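Local structure of Ycf48-like protein (Thermosynechococcus elongatus, 5OJ5) at residues Leu52-Thr57 / Thr77-Arg82; Met240-Gly245 / Gly259-Pro264; Gly153-Ile158 / Tyr165-Ser170; Ser98-Asn103 / Pro118-His123. The protein binds the C-terminal propeptide of the D1 protein and probably acts early in photosystem II assembly and in the replacement of photodamaged D1. One frame throughout, in Å; residues are numbered along the deposited sequence. Where two conformers were deposited one is given.

Interaction 1. Residues Leu52-Thr57 / Thr77-Arg82; sequences LPTTAT and TLMETR
M79 carries the apolar part of this contact, its thioether resting on L52, P53 and T54. Its CG is anti to the carbonyl carbon (chi1 -53°) and the chain runs extended from there, which brings the terminal CE within 3.5 Å of T54 CG2, closer than usual van der Waals contact. M79 SD lies 3.9 Å from P53 CD, the two side chains reaching toward each other, and M79 CE also meets L52 CB at 4.3 Å. A long, unbranched side chain suits this spot because, extended, it spans from the strand to the loop and sets its thioether against P53 and T54. That loop links strand 47-51, the outer strand that closes the seven-bladed propeller, to strand 58-63 at the start of the next blade, whereas M79 belongs to the third strand of that blade. The polar contacts are indirect. Water 1 lies between T54 OG1 and T77 OG1, 2.7 Å from each, and donates to T77 OG1, which is also hydrogen-bonded to V74 O. T54 OG1 accepts from A56 N in an ST turn (2.9 Å, 169° at the hydrogen), while P53 centres an inverse gamma turn. A56, small enough for a close fit, sets CB 3.5 Å from T77 OG1.

Interaction 2. Residues Met240-Gly245 / Gly259-Pro264; sequences MIVNGG and GELLSP
V242 and L261 meet through single methyl groups, V242 CG2 lying 4.0 Å from L261 CD1 as the two side chains cross. L261 CG is anti to the backbone N (chi1 -166°), and this torsion carries the isobutyl group over to the valine. The second point of touch is a backbone oxygen: G245 O comes within 3.6 Å of P264 CD and 4.1 Å of S263 CA. The ring carbon CD is attached to the proline nitrogen, so its hydrogens are probably slightly positive, which would make the carbonyl a tolerable neighbour. Behind these atoms lies the turn that follows strand 238-242. Against it packs the loop 259-264, on its way from strand 246-251 of one beta-propeller blade to strand 272-277 of the next. G244 and G245 both have positive phi, 82° and 81°, a conformation that glycine adopts readily. N243 O accepts from R225 NH1 and the N243 backbone bonds to R226, both arginines of the Arg-rich patch, while G244 O is hydrogen-bonded to K246 NZ. V242 is backed by L227 and T223, L261 rests on K246, and P264 reaches W302 and L285 of the following blade. With no hydrogen bond joining the two segments, the contact depends on dispersion between branched aliphatic groups and on the close packing of P264 CD against a carbonyl oxygen, forces that depend little on direction.

Interaction 3. Residues Gly153-Ile158 / Tyr165-Ser170; sequences GSAEMI and YRTKDS
The antiparallel beta hairpin of strands 154-159 and 164-167, the two middle strands of a propeller blade, is held here by the facing pairs A155-T167, E156-R166 and M157-Y165. A155 and T167 form a hydrogen-bonded pair, A155 N to T167 O at 3.0 Å and T167 N to A155 O at 2.9 Å. M157 and Y165 repeat the arrangement, with both N-H···O bonds nearly straight. Between them E156 and R166 are a non-hydrogen-bonded pair, and their side chains run side by side in the same direction. E156 CG lies between the backbone N and the carbonyl carbon (chi1 52°) with the chain extended beyond it, while R166 bends at chi3 (-78°), bringing the guanidinium beside the carboxylate. E156 OE2 lies at the guanidinium edge, 3.5 Å from R166 NH2, in a long salt bridge with the two planes 40° apart. The other oxygen, E156 OE1, is taken by Y196 OH and R190. Beyond the regular pairs, S170 N donates to G153 O (2.8 Å), approaching in the carbonyl plane on a lone pair. G153 suits this place because a CB would press against S170 OG and the preceding carbonyl. Water 2 joins S154 OG, from which it accepts, to K168 O, to which it donates. T167 OG1 accepts from D169 N in an ST turn and is also bonded to N173 O. A155 and T167 face W113 of the preceding blade, whereas E156 turns to strands 187-190 and 196-199 of the next; strands 144-151 and 175-178 flank the hairpin within its own sheet.

Interaction 4. Residues Ser98-Asn103 / Pro118-His123; sequences SDYRFN and PPIMLH
The Y100 ring has I120 CD1 over the centre of one face, 3.7 Å from the centroid and 8° off the normal, a clear CH-pi contact, and the H97 ring also stacks on it. At its edge and in its plane sits P118 O, 3.3 Å from Y100 CD1, where the slightly positive ring hydrogens meet the carbonyl. I120 has CG1 anti to the backbone N (chi1 -176°) and chi2 extended as well (162°); together the two torsions bring CD1 over the ring, while the other branch, CG2, reaches Y100 CD1 at 3.6 Å. The same CG2 then touches the edge of the F102 ring, near its plane, at CE1 (4.1 Å). One beta-branched side chain thus serves two aromatic rings. L122 CD1 approaches F102 CZ at 3.9 Å, the two side chains crossing at about a right angle. P118, preceded by a cis peptide bond, lays its CD 3.9 Å from Y100 CD1. The phenol oxygen is tied down as well: water 3 donates both to Y100 OH and to P119 O, and the hydroxyl is hydrogen-bonded to D96 OD1. A tyrosine fits here because it offers a broad face to the isoleucine and a hydroxyl to D96 and the water. L122 also packs against an apolar side chain of the bound peptide. Strand 111-117 separates the two strands within this blade; F102 leans on its I114, I120 and L122 touch Q133 of strand 132-133, and Y100 and F102 make backbone bonds to A76 and G73 of the preceding blade.

Along the chain the order is interaction 1, interaction 4, interaction 3 and interaction 2, following the ring of the seven-bladed propeller. The first three lie in consecutive blades. Interactions 1 and 4 have centres 15 Å apart and touch where T77 O meets F102 CD2 at 3.5 Å; interactions 4 and 3, centres 17 Å apart, join where H123 CE1 meets S170 CB at 4.1 Å. Interaction 2 stands on the opposite side of the chain's centre from interactions 1, 3 and 4, its centre 33 to 35 Å from theirs. Blade-to-blade packing thus continues from one contact to the next, while interaction 2 belongs to the blade beside the Arg-rich patch.

Interaction 1. Residues Leu52-Thr57 / Thr77-Arg82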
loop_
_atom_site.group_PDB
_atom_site.type_symbol
_atom_site.label_atom_id
_atom_site.label_comp_id
_atom_site.label_asym_id
_atom_site.label_seq_id
_atom_site.Cartn_x
_atom_site.Cartn_y
_atom_site.Cartn_z
ATOM N N LEU A 52 12.313 -4.915 12.791
ATOM C CA LEU A 52 12.403 -6.235 12.204
ATOM C C LEU A 52 13.863 -6.676 12.155
ATOM O O LEU A 52 14.785 -5.852 12.170
ATOM C CB LEU A 52 11.871 -6.177 10.785
ATOM C CG LEU A 52 10.361 -5.887 10.704
ATOM C CD1 LEU A 52 9.988 -5.593 9.232
ATOM C CD2 LEU A 52 9.552 -7.038 11.238
ATOM N N PRO A 53 14.106 -7.981 12.001
ATOM C CA PRO A 53 15.490 -8.499 11.904
ATOM C C PRO A 53 16.041 -8.348 10.485
ATOM O O PRO A 53 16.432 -9.324 9.828
ATOM C CB PRO A 53 15.313 -9.956 12.338
ATOM C CG PRO A 53 13.944 -10.304 11.909
ATOM C CD PRO A 53 13.123 -9.069 12.187
ATOM N N THR A 54 16.077 -7.100 10.024
ATOM C CA THR A 54 16.581 -6.706 8.722
ATOM C C THR A 54 16.783 -5.204 8.745
ATOM O O THR A 54 16.182 -4.509 9.564
ATOM C CB THR A 54 15.623 -7.071 7.582
ATOM O OG1 THR A 54 16.293 -6.810 6.346
ATOM C CG2 THR A 54 14.318 -6.250 7.624
ATOM N N THR A 55 17.579 -4.692 7.801
ATOM C CA THR A 55 17.568 -3.264 7.502
ATOM C C THR A 55 17.045 -2.997 6.103
ATOM O O THR A 55 17.090 -1.844 5.649
ATOM C CB THR A 55 18.941 -2.607 7.698
ATOM O OG1 THR A 55 19.854 -3.137 6.727
ATOM C CG2 THR A 55 19.465 -2.844 9.100
ATOM N N ALA A 56 16.503 -4.020 5.423
ATOM C CA ALA A 56 15.892 -3.803 4.124
ATOM C C ALA A 56 14.535 -3.113 4.261
ATOM O O ALA A 56 13.787 -3.344 5.204
ATOM C CB ALA A 56 15.663 -5.158 3.443
ATOM N N THR A 57 14.223 -2.275 3.284
ATOM C CA THR A 57 12.897 -1.664 3.237
ATOM C C THR A 57 11.799 -2.685 2.957
ATOM O O THR A 57 11.894 -3.467 2.011
ATOM C CB THR A 57 12.896 -0.627 2.119
ATOM O OG1 THR A 57 13.905 0.369 2.404
ATOM C CG2 THR A 57 11.542 0.047 1.924
ATOM N N THR A 77 13.378 -9.834 0.401
ATOM C CA THR A 77 13.016 -10.024 1.808
ATOM C C THR A 77 11.632 -10.624 1.944
ATOM O O THR A 77 10.671 -10.143 1.339
ATOM C CB THR A 77 13.097 -8.703 2.580
ATOM O OG1 THR A 77 14.473 -8.299 2.595
ATOM C CG2 THR A 77 12.606 -8.824 4.017
ATOM N N LEU A 78 11.520 -11.632 2.798
ATOM C CA LEU A 78 10.289 -12.359 3.051
ATOM C C LEU A 78 10.303 -12.713 4.526
ATOM O O LEU A 78 11.287 -13.307 5.005
ATOM C CB LEU A 78 10.330 -13.626 2.216
ATOM C CG LEU A 78 9.136 -14.548 2.278
ATOM C CD1 LEU A 78 7.836 -13.857 1.825
ATOM C CD2 LEU A 78 9.338 -15.813 1.443
ATOM N N MET A 79 9.249 -12.365 5.284
ATOM C CA MET A 79 9.177 -12.767 6.688
ATOM C C MET A 79 7.780 -13.225 7.026
ATOM O O MET A 79 6.790 -12.759 6.431
ATOM C CB MET A 79 9.570 -11.655 7.650
ATOM C CG MET A 79 10.914 -11.031 7.347
ATOM S SD MET A 79 11.474 -10.071 8.764
ATOM C CE MET A 79 12.997 -9.415 8.151
ATOM N N GLU A 80 7.692 -14.115 8.009
ATOM C CA GLU A 80 6.451 -14.748 8.414
ATOM C C GLU A 80 6.196 -14.446 9.887
ATOM O O GLU A 80 7.110 -14.526 10.709
ATOM C CB GLU A 80 6.588 -16.271 8.232
ATOM C CG GLU A 80 5.360 -17.088 8.558
ATOM C CD GLU A 80 5.548 -18.566 8.290
ATOM O OE1 GLU A 80 6.703 -19.032 8.216
ATOM O OE2 GLU A 80 4.513 -19.274 8.146
ATOM N N THR A 81 4.930 -14.177 10.240
ATOM C CA THR A 81 4.499 -14.076 11.636
ATOM C C THR A 81 3.434 -15.129 11.898
ATOM O O THR A 81 2.614 -15.445 11.017
ATOM C CB THR A 81 3.940 -12.656 11.943
ATOM O OG1 THR A 81 3.673 -12.583 13.348
ATOM C CG2 THR A 81 2.662 -12.317 11.197
ATOM N N ARG A 82 3.403 -15.600 13.150
ATOM C CA ARG A 82 2.347 -16.462 13.643
ATOM C C ARG A 82 1.635 -15.873 14.839
ATOM O O ARG A 82 0.727 -16.526 15.381
ATOM C CB ARG A 82 2.925 -17.829 14.027
ATOM C CG ARG A 82 3.624 -18.492 12.951
ATOM C CD ARG A 82 2.739 -19.310 12.200
ATOM N NE ARG A 82 3.575 -20.179 11.374
ATOM C CZ ARG A 82 3.115 -21.250 10.784
ATOM N NH1 ARG A 82 1.846 -21.540 10.966
ATOM N NH2 ARG A 82 3.904 -21.990 10.018
HETATM O O HOH W 1 16.204 -8.837 4.625
#

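Interaction 2. Residues Met240-Gly245 / Gly259-Pro264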
loop_
_atom_site.group_PDB
_atom_site.type_symbol
_atom_site.label_atom_id
_atom_site.label_comp_id
_atom_site.label_asym_id
_atom_site.label_seq_id
_atom_site.Cartn_x
_atom_site.Cartn_y
_atom_site.Cartn_z
ATOM N N MET A 240 -6.823 12.284 -2.209
ATOM C CA MET A 240 -5.535 12.594 -2.798
ATOM C C MET A 240 -4.606 13.238 -1.785
ATOM O O MET A 240 -5.043 14.025 -0.937
ATOM C CB MET A 240 -5.650 13.516 -4.046
ATOM C CG MET A 240 -6.270 14.867 -3.785
ATOM S SD MET A 240 -6.229 15.966 -5.218
ATOM C CE MET A 240 -7.048 15.085 -6.444
ATOM N N ILE A 241 -3.328 12.929 -1.926
ATOM C CA ILE A 241 -2.215 13.640 -1.298
ATOM C C ILE A 241 -1.473 14.362 -2.414
ATOM O O ILE A 241 -1.110 13.735 -3.421
ATOM C CB ILE A 241 -1.254 12.676 -0.588
ATOM C CG1 ILE A 241 -1.952 12.004 0.590
ATOM C CG2 ILE A 241 0.010 13.438 -0.156
ATOM C CD1 ILE A 241 -1.155 10.832 1.175
ATOM N N VAL A 242 -1.244 15.669 -2.237
ATOM C CA VAL A 242 -0.511 16.461 -3.211
ATOM C C VAL A 242 0.749 17.016 -2.556
ATOM O O VAL A 242 0.897 17.047 -1.332
ATOM C CB VAL A 242 -1.338 17.589 -3.853
ATOM C CG1 VAL A 242 -2.621 17.033 -4.468
ATOM C CG2 VAL A 242 -1.619 18.654 -2.847
ATOM N N ASN A 243 1.657 17.485 -3.418
ATOM C CA ASN A 243 2.930 18.043 -2.982
ATOM C C ASN A 243 2.735 19.080 -1.893
ATOM O O ASN A 243 1.764 19.846 -1.894
ATOM C CB ASN A 243 3.680 18.698 -4.155
ATOM C CG ASN A 243 5.134 18.999 -3.812
ATOM O OD1 ASN A 243 5.898 18.093 -3.507
ATOM N ND2 ASN A 243 5.511 20.272 -3.833
ATOM N N GLY A 244 3.664 19.085 -0.948
ATOM C CA GLY A 244 3.688 20.150 0.024
ATOM C C GLY A 244 2.741 19.965 1.164
ATOM O O GLY A 244 2.359 20.947 1.807
ATOM N N GLY A 245 2.325 18.737 1.427
ATOM C CA GLY A 245 1.607 18.427 2.650
ATOM C C GLY A 245 0.140 18.771 2.603
ATOM O O GLY A 245 -0.429 19.162 3.625
ATOM N N GLY A 259 -13.087 18.591 -3.291
ATOM C CA GLY A 259 -13.316 19.537 -2.221
ATOM C C GLY A 259 -12.129 20.443 -1.958
ATOM O O GLY A 259 -11.152 20.479 -2.706
ATOM N N GLU A 260 -12.238 21.201 -0.866
ATOM C CA GLU A 260 -11.189 22.134 -0.479
ATOM C C GLU A 260 -9.864 21.432 -0.207
ATOM O O GLU A 260 -9.802 20.303 0.276
ATOM C CB GLU A 260 -11.611 22.943 0.765
ATOM C CG GLU A 260 -11.265 22.303 2.131
ATOM C CD GLU A 260 -11.812 23.044 3.369
ATOM O OE1 GLU A 260 -12.933 22.716 3.814
ATOM O OE2 GLU A 260 -11.110 23.934 3.912
ATOM N N LEU A 261 -8.794 22.129 -0.522
ATOM C CA LEU A 261 -7.464 21.630 -0.255
ATOM C C LEU A 261 -7.151 21.836 1.226
ATOM O O LEU A 261 -7.157 22.968 1.707
ATOM C CB LEU A 261 -6.495 22.360 -1.185
ATOM C CG LEU A 261 -5.105 21.739 -1.288
ATOM C CD1 LEU A 261 -5.143 20.276 -1.756
ATOM C CD2 LEU A 261 -4.218 22.585 -2.175
ATOM N N LEU A 262 -6.914 20.748 1.953
ATOM C CA LEU A 262 -6.684 20.772 3.390
ATOM C C LEU A 262 -5.195 20.708 3.686
ATOM O O LEU A 262 -4.414 20.105 2.944
ATOM C CB LEU A 262 -7.374 19.587 4.061
ATOM C CG LEU A 262 -8.880 19.521 3.885
ATOM C CD1 LEU A 262 -9.434 18.157 4.253
ATOM C CD2 LEU A 262 -9.556 20.621 4.705
ATOM N N SER A 263 -4.803 21.366 4.781
ATOM C CA SER A 263 -3.429 21.362 5.270
ATOM C C SER A 263 -3.468 20.761 6.662
ATOM O O SER A 263 -3.641 21.478 7.662
ATOM C CB SER A 263 -2.877 22.779 5.336
ATOM O OG SER A 263 -3.025 23.395 4.083
ATOM N N PRO A 264 -3.314 19.450 6.770
ATOM C CA PRO A 264 -3.411 18.808 8.094
ATOM C C PRO A 264 -2.390 19.302 9.112
ATOM O O PRO A 264 -2.723 19.363 10.304
ATOM C CB PRO A 264 -3.211 17.327 7.741
ATOM C CG PRO A 264 -3.796 17.218 6.382
ATOM C CD PRO A 264 -3.354 18.469 5.677
#

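Interaction 3. Residues Gly153-Ile158 / Tyr165-Ser170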
loop_
_atom_site.group_PDB
_atom_site.type_symbol
_atom_site.label_atom_id
_atom_site.label_comp_id
_atom_site.label_asym_id
_atom_site.label_seq_id
_atom_site.Cartn_x
_atom_site.Cartn_y
_atom_site.Cartn_z
ATOM N N GLY A 153 -7.770 -20.086 -6.817
ATOM C CA GLY A 153 -7.071 -20.135 -8.076
ATOM C C GLY A 153 -7.101 -18.868 -8.893
ATOM O O GLY A 153 -6.470 -18.819 -9.963
ATOM N N SER A 154 -7.796 -17.830 -8.438
ATOM C CA SER A 154 -7.907 -16.603 -9.209
ATOM C C SER A 154 -7.066 -15.490 -8.587
ATOM O O SER A 154 -6.928 -15.386 -7.362
ATOM C CB SER A 154 -9.369 -16.164 -9.259
ATOM O OG SER A 154 -10.157 -16.979 -10.141
ATOM N N ALA A 155 -6.533 -14.634 -9.459
ATOM C CA ALA A 155 -5.762 -13.479 -8.999
ATOM C C ALA A 155 -5.737 -12.454 -10.119
ATOM O O ALA A 155 -5.920 -12.784 -11.297
ATOM C CB ALA A 155 -4.343 -13.861 -8.615
ATOM N N GLU A 156 -5.487 -11.206 -9.752
ATOM C CA GLU A 156 -5.255 -10.141 -10.720
ATOM C C GLU A 156 -3.915 -9.501 -10.480
ATOM O O GLU A 156 -3.476 -9.363 -9.354
ATOM C CB GLU A 156 -6.321 -9.147 -10.687
ATOM C CG GLU A 156 -6.712 -8.558 -9.497
ATOM C CD GLU A 156 -8.086 -7.896 -9.664
ATOM O OE1 GLU A 156 -8.243 -6.788 -9.152
ATOM O OE2 GLU A 156 -9.014 -8.432 -10.336
ATOM N N MET A 157 -3.266 -9.124 -11.576
ATOM C CA MET A 157 -1.934 -8.545 -11.557
ATOM C C MET A 157 -1.912 -7.263 -12.381
ATOM O O MET A 157 -2.513 -7.194 -13.459
ATOM C CB MET A 157 -0.944 -9.583 -12.169
ATOM C CG MET A 157 0.480 -9.029 -12.275
ATOM S SD MET A 157 1.742 -10.182 -12.729
ATOM C CE MET A 157 1.098 -10.848 -14.277
ATOM N N ILE A 158 -1.205 -6.266 -11.879
ATOM C CA ILE A 158 -0.999 -5.023 -12.617
ATOM C C ILE A 158 0.496 -4.807 -12.732
ATOM O O ILE A 158 1.233 -4.942 -11.738
ATOM C CB ILE A 158 -1.681 -3.815 -11.936
ATOM C CG1 ILE A 158 -3.166 -4.145 -11.792
ATOM C CG2 ILE A 158 -1.493 -2.556 -12.796
ATOM C CD1 ILE A 158 -4.044 -2.957 -11.436
ATOM N N TYR A 165 -3.883 -7.965 -15.896
ATOM C CA TYR A 165 -4.110 -9.358 -16.260
ATOM C C TYR A 165 -4.854 -10.077 -15.142
ATOM O O TYR A 165 -4.721 -9.734 -13.967
ATOM C CB TYR A 165 -2.781 -10.080 -16.471
ATOM C CG TYR A 165 -2.012 -9.493 -17.604
ATOM C CD1 TYR A 165 -2.107 -10.023 -18.879
ATOM C CD2 TYR A 165 -1.198 -8.368 -17.397
ATOM C CE1 TYR A 165 -1.444 -9.428 -19.940
ATOM C CE2 TYR A 165 -0.524 -7.784 -18.423
ATOM C CZ TYR A 165 -0.670 -8.314 -19.695
ATOM O OH TYR A 165 0.019 -7.718 -20.706
ATOM N N ARG A 166 -5.588 -11.117 -15.511
ATOM C CA ARG A 166 -6.249 -11.961 -14.534
ATOM C C ARG A 166 -5.992 -13.427 -14.854
ATOM O O ARG A 166 -5.946 -13.825 -16.013
ATOM C CB ARG A 166 -7.775 -11.694 -14.506
ATOM C CG ARG A 166 -8.588 -12.314 -13.373
ATOM C CD ARG A 166 -10.089 -11.925 -13.455
ATOM N NE ARG A 166 -10.350 -10.561 -12.955
ATOM C CZ ARG A 166 -11.025 -9.632 -13.621
ATOM N NH1 ARG A 166 -11.486 -9.906 -14.838
ATOM N NH2 ARG A 166 -11.224 -8.429 -13.085
ATOM N N THR A 167 -5.810 -14.235 -13.826
ATOM C CA THR A 167 -5.781 -15.686 -13.944
ATOM C C THR A 167 -6.958 -16.256 -13.175
ATOM O O THR A 167 -7.370 -15.720 -12.135
ATOM C CB THR A 167 -4.452 -16.302 -13.414
ATOM O OG1 THR A 167 -4.398 -17.695 -13.724
ATOM C CG2 THR A 167 -4.294 -16.140 -11.910
ATOM N N LYS A 168 -7.443 -17.393 -13.676
ATOM C CA LYS A 168 -8.450 -18.193 -12.983
ATOM C C LYS A 168 -7.938 -19.596 -12.735
ATOM O O LYS A 168 -8.696 -20.428 -12.222
ATOM C CB LYS A 168 -9.734 -18.224 -13.793
ATOM C CG LYS A 168 -10.354 -16.872 -13.977
ATOM C CD LYS A 168 -11.583 -16.971 -14.908
ATOM C CE LYS A 168 -12.240 -15.647 -15.154
ATOM N NZ LYS A 168 -13.371 -15.804 -16.127
ATOM N N ASP A 169 -6.706 -19.911 -13.140
ATOM C CA ASP A 169 -6.204 -21.282 -13.061
ATOM C C ASP A 169 -4.838 -21.306 -12.390
ATOM O O ASP A 169 -3.902 -21.991 -12.827
ATOM C CB ASP A 169 -6.205 -21.991 -14.411
ATOM C CG ASP A 169 -5.321 -21.335 -15.477
ATOM O OD1 ASP A 169 -4.731 -20.269 -15.253
ATOM O OD2 ASP A 169 -5.242 -21.936 -16.577
ATOM N N SER A 170 -4.715 -20.549 -11.309
ATOM C CA SER A 170 -3.535 -20.613 -10.448
ATOM C C SER A 170 -2.275 -20.170 -11.175
ATOM O O SER A 170 -1.179 -20.600 -10.854
ATOM C CB SER A 170 -3.370 -21.969 -9.762
ATOM O OG SER A 170 -4.481 -22.257 -8.974
HETATM O O HOH W 2 -10.264 -19.683 -10.097
#

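Interaction 4. Residues Ser98-Asn103 / Pro118-His123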
loop_
_atom_site.group_PDB
_atom_site.type_symbol
_atom_site.label_atom_id
_atom_site.label_comp_id
_atom_site.label_asym_id
_atom_site.label_seq_id
_atom_site.Cartn_x
_atom_site.Cartn_y
_atom_site.Cartn_z
ATOM N N SER A 98 19.249 -12.572 -5.265
ATOM C CA SER A 98 18.448 -11.900 -4.249
ATOM C C SER A 98 18.231 -10.428 -4.532
ATOM O O SER A 98 17.840 -9.696 -3.626
ATOM C CB SER A 98 19.066 -12.031 -2.872
ATOM O OG SER A 98 20.345 -11.423 -2.863
ATOM N N ASP A 99 18.457 -9.973 -5.754
ATOM C CA ASP A 99 18.246 -8.564 -6.060
ATOM C C ASP A 99 16.779 -8.188 -6.299
ATOM O O ASP A 99 16.434 -6.995 -6.405
ATOM C CB ASP A 99 19.186 -8.133 -7.187
ATOM C CG ASP A 99 20.620 -8.194 -6.768
ATOM O OD1 ASP A 99 20.924 -7.737 -5.647
ATOM O OD2 ASP A 99 21.445 -8.725 -7.529
ATOM N N TYR A 100 15.861 -9.131 -6.237
ATOM C CA TYR A 100 14.454 -8.856 -6.504
ATOM C C TYR A 100 13.863 -7.883 -5.497
ATOM O O TYR A 100 14.090 -7.977 -4.290
ATOM C CB TYR A 100 13.664 -10.152 -6.437
ATOM C CG TYR A 100 14.059 -11.165 -7.492
ATOM C CD1 TYR A 100 13.596 -11.004 -8.786
ATOM C CD2 TYR A 100 14.829 -12.282 -7.190
ATOM C CE1 TYR A 100 13.900 -11.948 -9.794
ATOM C CE2 TYR A 100 15.126 -13.221 -8.182
ATOM C CZ TYR A 100 14.654 -13.048 -9.485
ATOM O OH TYR A 100 14.931 -13.918 -10.502
ATOM N N ARG A 101 13.104 -6.943 -6.010
ATOM C CA ARG A 101 12.281 -6.067 -5.190
ATOM C C ARG A 101 10.912 -6.711 -5.143
ATOM O O ARG A 101 10.194 -6.705 -6.147
ATOM C CB ARG A 101 12.233 -4.709 -5.865
ATOM C CG ARG A 101 11.402 -3.708 -5.156
ATOM C CD ARG A 101 11.282 -2.449 -6.028
ATOM N NE ARG A 101 10.394 -1.455 -5.454
ATOM C CZ ARG A 101 10.743 -0.537 -4.553
ATOM N NH1 ARG A 101 12.007 -0.412 -4.117
ATOM N NH2 ARG A 101 9.820 0.306 -4.108
ATOM N N PHE A 102 10.532 -7.304 -3.991
ATOM C CA PHE A 102 9.205 -7.885 -3.849
ATOM C C PHE A 102 8.249 -6.758 -3.509
ATOM O O PHE A 102 8.285 -6.216 -2.404
ATOM C CB PHE A 102 9.179 -8.960 -2.769
ATOM C CG PHE A 102 9.932 -10.233 -3.078
ATOM C CD1 PHE A 102 10.210 -10.684 -4.346
ATOM C CD2 PHE A 102 10.303 -11.048 -2.017
ATOM C CE1 PHE A 102 10.870 -11.898 -4.541
ATOM C CE2 PHE A 102 10.903 -12.259 -2.217
ATOM C CZ PHE A 102 11.215 -12.661 -3.492
ATOM N N ASN A 103 7.436 -6.373 -4.494
ATOM C CA ASN A 103 6.604 -5.190 -4.468
ATOM C C ASN A 103 5.260 -5.439 -3.786
ATOM O O ASN A 103 4.631 -4.487 -3.323
ATOM C CB ASN A 103 6.318 -4.747 -5.968
ATOM C CG ASN A 103 7.428 -4.114 -6.636
ATOM O OD1 ASN A 103 8.211 -3.390 -6.039
ATOM N ND2 ASN A 103 7.478 -4.329 -7.929
ATOM N N PRO A 118 13.242 -7.423 -10.882
ATOM C CA PRO A 118 12.844 -7.834 -12.222
ATOM C C PRO A 118 11.831 -8.976 -12.145
ATOM O O PRO A 118 11.678 -9.607 -11.080
ATOM C CB PRO A 118 14.181 -8.268 -12.860
ATOM C CG PRO A 118 14.994 -8.672 -11.737
ATOM C CD PRO A 118 14.657 -7.719 -10.616
ATOM N N PRO A 119 11.121 -9.240 -13.242
ATOM C CA PRO A 119 9.880 -10.006 -13.153
ATOM C C PRO A 119 10.033 -11.303 -12.400
ATOM O O PRO A 119 10.839 -12.177 -12.759
ATOM C CB PRO A 119 9.500 -10.200 -14.624
ATOM C CG PRO A 119 10.041 -8.955 -15.288
ATOM C CD PRO A 119 11.347 -8.680 -14.593
ATOM N N ILE A 120 9.202 -11.458 -11.369
ATOM C CA ILE A 120 9.134 -12.689 -10.597
ATOM C C ILE A 120 7.732 -12.782 -10.031
ATOM O O ILE A 120 7.118 -11.782 -9.638
ATOM C CB ILE A 120 10.209 -12.733 -9.478
ATOM C CG1 ILE A 120 10.196 -14.080 -8.743
ATOM C CG2 ILE A 120 10.095 -11.540 -8.530
ATOM C CD1 ILE A 120 11.463 -14.355 -7.964
ATOM N N MET A 121 7.256 -14.029 -9.966
ATOM C CA MET A 121 5.987 -14.361 -9.331
ATOM C C MET A 121 6.170 -15.649 -8.541
ATOM O O MET A 121 6.655 -16.648 -9.075
ATOM C CB MET A 121 4.881 -14.528 -10.378
ATOM C CG MET A 121 3.543 -14.967 -9.772
ATOM S SD MET A 121 2.208 -15.054 -10.951
ATOM C CE MET A 121 1.964 -13.330 -11.287
ATOM N N LEU A 122 5.748 -15.603 -7.286
ATOM C CA LEU A 122 5.757 -16.755 -6.398
ATOM C C LEU A 122 4.331 -17.033 -5.943
ATOM O O LEU A 122 3.497 -16.118 -5.804
ATOM C CB LEU A 122 6.603 -16.458 -5.168
ATOM C CG LEU A 122 8.032 -15.989 -5.436
ATOM C CD1 LEU A 122 8.725 -15.595 -4.145
ATOM C CD2 LEU A 122 8.833 -17.017 -6.173
ATOM N N HIS A 123 4.053 -18.306 -5.680
ATOM C CA HIS A 123 2.720 -18.753 -5.340
ATOM C C HIS A 123 2.797 -19.835 -4.284
ATOM O O HIS A 123 3.687 -20.702 -4.305
ATOM C CB HIS A 123 2.044 -19.264 -6.629
ATOM C CG HIS A 123 0.648 -19.789 -6.454
ATOM N ND1 HIS A 123 0.320 -21.088 -6.744
ATOM C CD2 HIS A 123 -0.498 -19.186 -6.094
ATOM C CE1 HIS A 123 -0.977 -21.268 -6.563
ATOM N NE2 HIS A 123 -1.499 -20.130 -6.147
HETATM O O HOH W 3 12.463 -14.428 -11.908
#